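Local atomic coordinates of tumor necrosis factor ligand superfamily member 9 (Mus musculus, PDB entry 6MKB), a protein that acts as a T-cell-stimulating cytokine of the tumor necrosis factor family by binding the receptor TNFRSF9 (4-1BB). Residues K78-P91 / G128-A142. Sequence-based numbering, arbitrary orientation.
Sequences KVQGWVSLVLQAKP and GHRLSVGLRAYLHGA. With NAG (2-acetamido-2-deoxy-beta-D-glucopyranose), chain F; NAG (2-acetamido-2-deoxy-beta-D-glucopyranose), chain C.
Two long neighbouring strands of the TNF homology domain, 82-90 and 129-140, run antiparallel, their axes 4.6 Å apart at closest approach and their directions 166° apart. Main-chain bonds between segments 78-91 and 128-142 run in pairs from Q80 with H140, just before the corner at G81, to K90 with R130; V86 N to G134 O, at 2.8 Å, is nearly straight. V83, L85, L87 and A89 share the inward face with A137, L135, V133 and L131. Here L87 CD1 meets L131 CG at 3.8 Å, and L66, L64 and F159 of strands 58-70 and 149-166 pack against this layer.

The outer face is more polar. W82 has its CG wedged between backbone N and carbonyl carbon (chi1 54°), which lays the indole across strand 129-140: Y138 CB sits over one face near the rim, while R136 CB lies at the edge, 3.6 Å from W82 CZ3. W82 NE1 donates to O7 of NAG (chain F) at 2.9 Å, and the Y138 ring turns a face to that same sugar. N2 of the chain C NAG donates to A137 O at 3.1 Å.

Farther along, S132 OG donates in plane to a lone pair of Q88 OE1 (2.7 Å), and the Q88 amide extends over G134. At the far end P91 CD rests over the centre of the H129 ring in a CH-pi contact, and E51 forms salt bridges with both K90 and R130. In this ligand the outer face holds the N23 glycan; the antiparallel pair with its apolar inner layer is typical of the TNF-family jelly-roll beta-sandwich.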
loop_
_atom_site.group_PDB
_atom_site.type_symbol
_atom_site.label_atom_id
_atom_site.label_comp_id
_atom_site.label_asym_id
_atom_site.label_seq_id
_atom_site.Cartn_x
_atom_site.Cartn_y
_atom_site.Cartn_z
ATOM N N LYS B 78 -5.741 26.523 -1.151
ATOM C CA LYS B 78 -7.055 27.046 -0.740
ATOM C C LYS B 78 -8.053 25.902 -0.475
ATOM O O LYS B 78 -8.753 25.914 0.537
ATOM C CB LYS B 78 -7.632 28.003 -1.811
ATOM C CG LYS B 78 -7.080 29.408 -1.719
ATOM C CD LYS B 78 -7.438 30.231 -2.944
ATOM C CE LYS B 78 -6.877 31.626 -2.820
ATOM N NZ LYS B 78 -7.474 32.559 -3.808
ATOM N N VAL B 79 -8.139 24.944 -1.412
ATOM C CA VAL B 79 -9.058 23.822 -1.334
ATOM C C VAL B 79 -8.569 22.800 -0.306
ATOM O O VAL B 79 -7.512 22.196 -0.473
ATOM C CB VAL B 79 -9.301 23.181 -2.720
ATOM C CG1 VAL B 79 -10.128 21.912 -2.601
ATOM C CG2 VAL B 79 -9.982 24.173 -3.650
ATOM N N GLN B 80 -9.361 22.585 0.735
ATOM C CA GLN B 80 -9.030 21.639 1.789
ATOM C C GLN B 80 -10.218 20.687 2.038
ATOM O O GLN B 80 -11.285 20.833 1.421
ATOM C CB GLN B 80 -8.572 22.373 3.071
ATOM C CG GLN B 80 -9.532 23.411 3.596
ATOM C CD GLN B 80 -8.961 24.062 4.831
ATOM O OE1 GLN B 80 -8.765 23.432 5.868
ATOM N NE2 GLN B 80 -8.686 25.347 4.767
ATOM N N GLY B 81 -9.989 19.698 2.897
ATOM C CA GLY B 81 -10.961 18.672 3.225
ATOM C C GLY B 81 -10.333 17.297 3.184
ATOM O O GLY B 81 -9.277 17.074 3.775
ATOM N N TRP B 82 -10.979 16.354 2.482
ATOM C CA TRP B 82 -10.494 14.975 2.404
ATOM C C TRP B 82 -11.009 14.240 1.178
ATOM O O TRP B 82 -12.061 14.567 0.645
ATOM C CB TRP B 82 -10.877 14.190 3.682
ATOM C CG TRP B 82 -12.340 14.228 4.006
ATOM C CD1 TRP B 82 -12.973 15.095 4.851
ATOM C CD2 TRP B 82 -13.356 13.348 3.497
ATOM N NE1 TRP B 82 -14.319 14.812 4.902
ATOM C CE2 TRP B 82 -14.584 13.744 4.079
ATOM C CE3 TRP B 82 -13.350 12.266 2.597
ATOM C CZ2 TRP B 82 -15.799 13.115 3.769
ATOM C CZ3 TRP B 82 -14.549 11.626 2.315
ATOM C CH2 TRP B 82 -15.758 12.059 2.886
ATOM N N VAL B 83 -10.247 13.244 0.733
ATOM C CA VAL B 83 -10.603 12.371 -0.391
ATOM C C VAL B 83 -10.387 10.933 0.076
ATOM O O VAL B 83 -9.356 10.618 0.674
ATOM C CB VAL B 83 -9.858 12.688 -1.710
ATOM C CG1 VAL B 83 -10.401 11.832 -2.859
ATOM C CG2 VAL B 83 -9.958 14.171 -2.055
ATOM N N SER B 84 -11.362 10.072 -0.198
ATOM C CA SER B 84 -11.384 8.683 0.208
ATOM C C SER B 84 -11.672 7.712 -0.922
ATOM O O SER B 84 -12.458 8.017 -1.818
ATOM C CB SER B 84 -12.480 8.506 1.244
ATOM O OG SER B 84 -11.950 8.196 2.514
ATOM N N LEU B 85 -11.070 6.508 -0.835
ATOM C CA LEU B 85 -11.353 5.306 -1.631
ATOM C C LEU B 85 -11.936 4.335 -0.633
ATOM O O LEU B 85 -11.243 3.959 0.319
ATOM C CB LEU B 85 -10.126 4.723 -2.341
ATOM C CG LEU B 85 -9.537 5.451 -3.558
ATOM C CD1 LEU B 85 -8.534 4.557 -4.232
ATOM C CD2 LEU B 85 -10.614 5.889 -4.567
ATOM N N VAL B 86 -13.236 4.043 -0.751
ATOM C CA VAL B 86 -13.938 3.192 0.207
ATOM C C VAL B 86 -14.192 1.825 -0.408
ATOM O O VAL B 86 -14.876 1.738 -1.420
ATOM C CB VAL B 86 -15.263 3.863 0.695
ATOM C CG1 VAL B 86 -15.980 2.990 1.720
ATOM C CG2 VAL B 86 -15.019 5.266 1.267
ATOM N N LEU B 87 -13.641 0.757 0.207
ATOM C CA LEU B 87 -13.840 -0.620 -0.256
ATOM C C LEU B 87 -15.216 -1.071 0.167
ATOM O O LEU B 87 -15.479 -1.113 1.350
ATOM C CB LEU B 87 -12.753 -1.581 0.284
ATOM C CG LEU B 87 -12.845 -3.062 -0.207
ATOM C CD1 LEU B 87 -12.575 -3.193 -1.695
ATOM C CD2 LEU B 87 -11.908 -3.946 0.558
ATOM N N GLN B 88 -16.097 -1.372 -0.800
ATOM C CA GLN B 88 -17.483 -1.798 -0.585
ATOM C C GLN B 88 -17.593 -3.308 -0.819
ATOM O O GLN B 88 -17.508 -3.761 -1.954
ATOM C CB GLN B 88 -18.423 -1.006 -1.507
ATOM C CG GLN B 88 -18.339 0.527 -1.321
ATOM C CD GLN B 88 -18.912 1.330 -2.474
ATOM O OE1 GLN B 88 -19.155 0.832 -3.593
ATOM N NE2 GLN B 88 -19.143 2.606 -2.221
ATOM N N ALA B 89 -17.723 -4.089 0.261
ATOM C CA ALA B 89 -17.784 -5.554 0.221
ATOM C C ALA B 89 -19.203 -6.091 0.428
ATOM O O ALA B 89 -19.926 -5.630 1.317
ATOM C CB ALA B 89 -16.856 -6.142 1.272
ATOM N N LYS B 90 -19.589 -7.070 -0.422
ATOM C CA LYS B 90 -20.861 -7.802 -0.408
ATOM C C LYS B 90 -20.569 -9.313 -0.328
ATOM O O LYS B 90 -20.138 -9.886 -1.320
ATOM C CB LYS B 90 -21.694 -7.481 -1.656
ATOM C CG LYS B 90 -22.499 -6.197 -1.576
ATOM C CD LYS B 90 -23.206 -5.908 -2.899
ATOM C CE LYS B 90 -23.479 -4.438 -3.044
ATOM N NZ LYS B 90 -23.976 -4.107 -4.407
ATOM N N PRO B 91 -20.743 -9.986 0.826
ATOM C CA PRO B 91 -21.222 -9.473 2.124
ATOM C C PRO B 91 -20.124 -8.682 2.857
ATOM O O PRO B 91 -18.965 -8.703 2.468
ATOM C CB PRO B 91 -21.582 -10.760 2.878
ATOM C CG PRO B 91 -20.566 -11.743 2.393
ATOM C CD PRO B 91 -20.424 -11.429 0.913
ATOM N N GLY B 128 -17.896 -16.159 -4.047
ATOM C CA GLY B 128 -18.856 -15.259 -4.677
ATOM C C GLY B 128 -18.821 -13.862 -4.103
ATOM O O GLY B 128 -19.743 -13.075 -4.339
ATOM N N HIS B 129 -17.756 -13.542 -3.345
ATOM C CA HIS B 129 -17.572 -12.238 -2.703
ATOM C C HIS B 129 -17.461 -11.150 -3.767
ATOM O O HIS B 129 -16.759 -11.317 -4.763
ATOM C CB HIS B 129 -16.338 -12.235 -1.774
ATOM C CG HIS B 129 -16.593 -11.608 -0.442
ATOM N ND1 HIS B 129 -16.887 -10.268 -0.326
ATOM C CD2 HIS B 129 -16.576 -12.156 0.790
ATOM C CE1 HIS B 129 -17.043 -10.042 0.965
ATOM N NE2 HIS B 129 -16.874 -11.146 1.676
ATOM N N ARG B 130 -18.207 -10.066 -3.573
ATOM C CA ARG B 130 -18.273 -8.940 -4.504
ATOM C C ARG B 130 -17.661 -7.731 -3.827
ATOM O O ARG B 130 -17.972 -7.433 -2.665
ATOM C CB ARG B 130 -19.727 -8.676 -4.958
ATOM C CG ARG B 130 -20.271 -9.845 -5.746
ATOM C CD ARG B 130 -21.739 -9.740 -6.017
ATOM N NE ARG B 130 -22.060 -10.624 -7.125
ATOM C CZ ARG B 130 -22.090 -10.265 -8.400
ATOM N NH1 ARG B 130 -21.889 -8.998 -8.748
ATOM N NH2 ARG B 130 -22.273 -11.175 -9.344
ATOM N N LEU B 131 -16.741 -7.078 -4.539
ATOM C CA LEU B 131 -15.981 -5.938 -4.061
ATOM C C LEU B 131 -16.050 -4.805 -5.079
ATOM O O LEU B 131 -15.709 -4.993 -6.238
ATOM C CB LEU B 131 -14.521 -6.386 -3.855
ATOM C CG LEU B 131 -13.954 -6.673 -2.452
ATOM C CD1 LEU B 131 -14.881 -7.402 -1.570
ATOM C CD2 LEU B 131 -12.688 -7.486 -2.552
ATOM N N SER B 132 -16.539 -3.656 -4.662
ATOM C CA SER B 132 -16.597 -2.456 -5.483
ATOM C C SER B 132 -15.863 -1.345 -4.706
ATOM O O SER B 132 -15.571 -1.521 -3.515
ATOM C CB SER B 132 -18.040 -2.086 -5.839
ATOM O OG SER B 132 -18.784 -1.577 -4.747
ATOM N N VAL B 133 -15.515 -0.239 -5.371
ATOM C CA VAL B 133 -14.795 0.852 -4.717
ATOM C C VAL B 133 -15.528 2.165 -4.958
ATOM O O VAL B 133 -15.767 2.557 -6.106
ATOM C CB VAL B 133 -13.317 0.929 -5.200
ATOM C CG1 VAL B 133 -12.546 2.066 -4.504
ATOM C CG2 VAL B 133 -12.608 -0.410 -5.004
ATOM N N GLY B 134 -15.840 2.846 -3.874
ATOM C CA GLY B 134 -16.480 4.146 -3.930
ATOM C C GLY B 134 -15.500 5.278 -3.731
ATOM O O GLY B 134 -14.629 5.229 -2.857
ATOM N N LEU B 135 -15.605 6.287 -4.581
ATOM C CA LEU B 135 -14.849 7.510 -4.422
ATOM C C LEU B 135 -15.683 8.437 -3.489
ATOM O O LEU B 135 -16.872 8.619 -3.729
ATOM C CB LEU B 135 -14.570 8.148 -5.798
ATOM C CG LEU B 135 -13.941 9.572 -5.797
ATOM C CD1 LEU B 135 -12.492 9.565 -5.274
ATOM C CD2 LEU B 135 -14.032 10.202 -7.173
ATOM N N ARG B 136 -15.086 8.945 -2.408
ATOM C CA ARG B 136 -15.728 9.888 -1.478
ATOM C C ARG B 136 -14.863 11.136 -1.343
ATOM O O ARG B 136 -13.635 11.034 -1.338
ATOM C CB ARG B 136 -15.986 9.273 -0.073
ATOM C CG ARG B 136 -17.073 8.189 0.023
ATOM C CD ARG B 136 -18.337 8.549 -0.733
ATOM N NE ARG B 136 -18.543 7.571 -1.805
ATOM C CZ ARG B 136 -19.581 6.753 -1.884
ATOM N NH1 ARG B 136 -20.570 6.838 -1.002
ATOM N NH2 ARG B 136 -19.682 5.897 -2.893
ATOM N N ALA B 137 -15.487 12.319 -1.252
ATOM C CA ALA B 137 -14.745 13.567 -1.108
ATOM C C ALA B 137 -15.609 14.702 -0.548
ATOM O O ALA B 137 -16.763 14.867 -0.933
ATOM C CB ALA B 137 -14.140 13.990 -2.451
ATOM N N TYR B 138 -15.034 15.465 0.374
ATOM C CA TYR B 138 -15.575 16.693 0.915
ATOM C C TYR B 138 -14.500 17.754 0.711
ATOM O O TYR B 138 -13.461 17.700 1.368
ATOM C CB TYR B 138 -16.002 16.573 2.386
ATOM C CG TYR B 138 -16.395 17.910 2.988
ATOM C CD1 TYR B 138 -17.385 18.701 2.403
ATOM C CD2 TYR B 138 -15.751 18.404 4.121
ATOM C CE1 TYR B 138 -17.721 19.947 2.926
ATOM C CE2 TYR B 138 -16.105 19.634 4.675
ATOM C CZ TYR B 138 -17.100 20.400 4.079
ATOM O OH TYR B 138 -17.465 21.616 4.612
ATOM N N LEU B 139 -14.708 18.652 -0.266
ATOM C CA LEU B 139 -13.748 19.698 -0.602
ATOM C C LEU B 139 -14.394 21.059 -0.495
ATOM O O LEU B 139 -15.537 21.234 -0.928
ATOM C CB LEU B 139 -13.141 19.483 -2.013
ATOM C CG LEU B 139 -12.333 18.181 -2.213
ATOM C CD1 LEU B 139 -12.133 17.867 -3.694
ATOM C CD2 LEU B 139 -11.019 18.193 -1.424
ATOM N N HIS B 140 -13.668 22.019 0.110
ATOM C CA HIS B 140 -14.130 23.402 0.324
ATOM C C HIS B 140 -12.934 24.377 0.407
ATOM O O HIS B 140 -11.804 23.928 0.605
ATOM C CB HIS B 140 -14.975 23.466 1.613
ATOM C CG HIS B 140 -14.205 23.107 2.847
ATOM N ND1 HIS B 140 -13.654 24.081 3.663
ATOM C CD2 HIS B 140 -13.872 21.891 3.333
ATOM C CE1 HIS B 140 -13.042 23.429 4.635
ATOM N NE2 HIS B 140 -13.139 22.111 4.474
ATOM N N GLY B 141 -13.203 25.682 0.295
ATOM C CA GLY B 141 -12.170 26.714 0.360
ATOM C C GLY B 141 -12.085 27.597 -0.867
ATOM O O GLY B 141 -11.534 28.698 -0.797
ATOM N N ALA B 142 -12.624 27.115 -1.999
ATOM C CA ALA B 142 -12.683 27.816 -3.283
ATOM C C ALA B 142 -13.923 27.388 -4.076
ATOM O O ALA B 142 -14.457 26.297 -3.846
ATOM C CB ALA B 142 -11.423 27.537 -4.098
HETATM C C1 NAG F . -20.136 16.456 3.962
HETATM C C2 NAG F . -19.290 16.681 5.217
HETATM C C3 NAG F . -19.912 17.741 6.138
HETATM C C4 NAG F . -20.272 19.029 5.391
HETATM C C5 NAG F . -21.116 18.711 4.146
HETATM C C6 NAG F . -21.326 19.942 3.266
HETATM C C7 NAG F . -17.884 14.926 6.231
HETATM C C8 NAG F . -17.918 13.562 6.858
HETATM N N2 NAG F . -19.080 15.417 5.902
HETATM O O3 NAG F . -19.009 18.060 7.203
HETATM O O4 NAG F . -20.967 19.915 6.285
HETATM O O5 NAG F . -20.485 17.706 3.345
HETATM O O6 NAG F . -21.802 19.530 1.985
HETATM O O7 NAG F . -16.830 15.524 6.061
HETATM C C1 NAG C . -19.731 13.359 -0.372
HETATM C C2 NAG C . -20.291 14.776 -0.501
HETATM C C3 NAG C . -19.808 15.614 0.683
HETATM C C4 NAG C . -20.045 14.943 2.040
HETATM C C5 NAG C . -19.554 13.498 2.029
HETATM C C6 NAG C . -19.934 12.737 3.293
HETATM C C7 NAG C . -20.387 15.866 -2.729
HETATM C C8 NAG C . -19.564 15.990 -3.971
HETATM N N2 NAG C . -19.728 15.366 -1.693
HETATM O O3 NAG C . -20.421 16.912 0.637
HETATM O O4 NAG C . -19.361 15.668 3.066
HETATM O O5 NAG C . -20.088 12.793 0.897
HETATM O O6 NAG C . -19.081 11.591 3.352
HETATM O O7 NAG C . -21.549 16.224 -2.714
HETATM O O HOH W 1 -21.460 -11.677 -2.762
#